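1-deoxy-D-xylulose 5-phosphate reductoisomerase (Moraxella catarrhalis, PDB 4ZQG) catalyses the NAD(P)H-dependent rearrangement and reduction of 1-deoxy-D-xylulose 5-phosphate to 2-C-methyl-D-erythritol 4-phosphate in the MEP pathway of isoprenoid synthesis. Local coordinates at residues S258-L263 against A273-P278. Residues are numbered along the deposited sequence; the frame is centred on the assembly and turned at random.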
loop_
_atom_site.group_PDB
_atom_site.type_symbol
_atom_site.label_atom_id
_atom_site.label_comp_id
_atom_site.label_asym_id
_atom_site.label_seq_id
_atom_site.Cartn_x
_atom_site.Cartn_y
_atom_site.Cartn_z
ATOM N N SER A 258 5.884 -14.083 -4.632
ATOM C CA SER A 258 4.497 -13.758 -4.988
ATOM C C SER A 258 3.636 -13.186 -3.846
ATOM O O SER A 258 2.397 -13.331 -3.819
ATOM C CB SER A 258 3.818 -14.950 -5.706
ATOM O OG SER A 258 4.296 -15.052 -7.038
ATOM N N VAL A 259 4.307 -12.487 -2.932
ATOM C CA VAL A 259 3.649 -11.843 -1.812
ATOM C C VAL A 259 3.321 -10.399 -2.103
ATOM O O VAL A 259 2.188 -9.972 -1.920
ATOM C CB VAL A 259 4.501 -11.985 -0.572
ATOM C CG1 VAL A 259 3.986 -11.086 0.525
ATOM C CG2 VAL A 259 4.469 -13.449 -0.144
ATOM N N VAL A 260 4.308 -9.657 -2.570
ATOM C CA VAL A 260 4.085 -8.301 -3.014
ATOM C C VAL A 260 3.549 -8.350 -4.430
ATOM O O VAL A 260 4.261 -8.777 -5.326
ATOM C CB VAL A 260 5.372 -7.422 -2.967
ATOM C CG1 VAL A 260 5.024 -6.036 -3.430
ATOM C CG2 VAL A 260 5.960 -7.341 -1.561
ATOM N N HIS A 261 2.331 -7.862 -4.635
ATOM C CA HIS A 261 1.689 -7.986 -5.929
ATOM C C HIS A 261 1.829 -6.844 -6.921
ATOM O O HIS A 261 1.496 -6.994 -8.075
ATOM C CB HIS A 261 0.216 -8.341 -5.728
ATOM C CG HIS A 261 0.041 -9.632 -4.992
ATOM N ND1 HIS A 261 -0.797 -9.776 -3.918
ATOM C CD2 HIS A 261 0.681 -10.815 -5.132
ATOM C CE1 HIS A 261 -0.699 -11.008 -3.453
ATOM N NE2 HIS A 261 0.193 -11.658 -4.173
ATOM N N SER A 262 2.325 -5.703 -6.482
ATOM C CA SER A 262 2.722 -4.594 -7.349
ATOM C C SER A 262 2.796 -3.374 -6.475
ATOM O O SER A 262 2.393 -3.441 -5.305
ATOM C CB SER A 262 1.778 -4.374 -8.546
ATOM O OG SER A 262 2.223 -5.167 -9.622
ATOM N N LEU A 263 3.362 -2.292 -7.029
ATOM C CA LEU A 263 3.499 -1.052 -6.288
ATOM C C LEU A 263 3.183 0.175 -7.131
ATOM O O LEU A 263 3.225 0.140 -8.371
ATOM C CB LEU A 263 4.895 -0.935 -5.661
ATOM C CG LEU A 263 5.519 -2.210 -5.083
ATOM C CD1 LEU A 263 6.311 -2.940 -6.134
ATOM C CD2 LEU A 263 6.440 -1.893 -3.930
ATOM N N ALA A 273 2.050 -0.422 -1.874
ATOM C CA ALA A 273 2.009 -1.760 -2.412
ATOM C C ALA A 273 0.850 -2.550 -1.799
ATOM O O ALA A 273 0.455 -2.293 -0.662
ATOM C CB ALA A 273 3.304 -2.443 -2.118
ATOM N N GLN A 274 0.325 -3.515 -2.568
ATOM C CA GLN A 274 -0.599 -4.548 -2.054
ATOM C C GLN A 274 0.147 -5.849 -1.831
ATOM O O GLN A 274 0.826 -6.321 -2.715
ATOM C CB GLN A 274 -1.720 -4.725 -3.037
ATOM C CG GLN A 274 -2.994 -5.404 -2.536
ATOM C CD GLN A 274 -3.008 -6.912 -2.706
ATOM O OE1 GLN A 274 -2.042 -7.540 -3.090
ATOM N NE2 GLN A 274 -4.125 -7.500 -2.354
ATOM N N LEU A 275 0.077 -6.371 -0.614
ATOM C CA LEU A 275 0.634 -7.684 -0.254
ATOM C C LEU A 275 -0.547 -8.648 0.090
ATOM O O LEU A 275 -1.649 -8.212 0.468
ATOM C CB LEU A 275 1.584 -7.633 0.964
ATOM C CG LEU A 275 3.043 -7.166 0.808
ATOM C CD1 LEU A 275 3.063 -5.699 0.448
ATOM C CD2 LEU A 275 3.852 -7.362 2.067
ATOM N N GLY A 276 -0.286 -9.944 -0.003
ATOM C CA GLY A 276 -1.304 -10.937 0.310
ATOM C C GLY A 276 -0.852 -12.321 -0.106
ATOM O O GLY A 276 0.155 -12.469 -0.802
ATOM N N THR A 277 -1.582 -13.353 0.318
ATOM C CA THR A 277 -1.182 -14.652 -0.132
ATOM C C THR A 277 -1.651 -14.621 -1.547
ATOM O O THR A 277 -2.614 -13.933 -1.848
ATOM C CB THR A 277 -1.770 -15.820 0.650
ATOM O OG1 THR A 277 -3.083 -16.075 0.191
ATOM C CG2 THR A 277 -1.803 -15.515 2.106
ATOM N N PRO A 278 -0.928 -15.294 -2.432
ATOM C CA PRO A 278 -1.277 -15.340 -3.837
ATOM C C PRO A 278 -2.497 -16.295 -4.099
ATOM O O PRO A 278 -2.334 -17.472 -4.264
ATOM C CB PRO A 278 -0.011 -15.877 -4.463
ATOM C CG PRO A 278 0.555 -16.766 -3.408
ATOM C CD PRO A 278 0.287 -16.056 -2.138
#
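A273 meets L263 in a non-hydrogen-bonded pair of an antiparallel beta hairpin, its CB 3.7 Å from L263 CD2. The same methyl also reaches V260 CG1. Q274 joins the other strand through backbone and side chain. Its O accepts a nearly straight bond (170°) from H261 N at 2.9 Å, while Q274 N makes a weak one to S262 O. The Q274 chain starts with CG anti to the backbone N (chi1 -162°) and then bends at chi2, which brings the amide back to the H261 ring. There H261 ND1 donates to Q274 OE1 at 2.7 Å. The bond lies in the ring plane and in the amide carbonyl plane, although the two groups are turned 38° apart. L275 lies on the same face of the sheet as A273, V260 and L263 and packs its CG 3.8 Å from V260 CG2. Its CD2 meets V259 CG1. Beyond it, G276 N donates to V259 O at 3.1 Å, and that oxygen sits over the centre of one face of the H261 ring. T277 brings its O near the ring edge. P278 lays its CB 3.6 Å from S258 O. A273, Q274 and L275 pair with a strand of the second subunit, so the sheet continues across the dimer interface. The S258 side chain comes within about 5 Å of the inhibitor fosmidomycin, which puts this end of the hairpin beside the active site. The ND1 bond to Q274 OE1 is the main hold on the H261 ring's rotation, with the weak NE2 bond to S258 O adding to it.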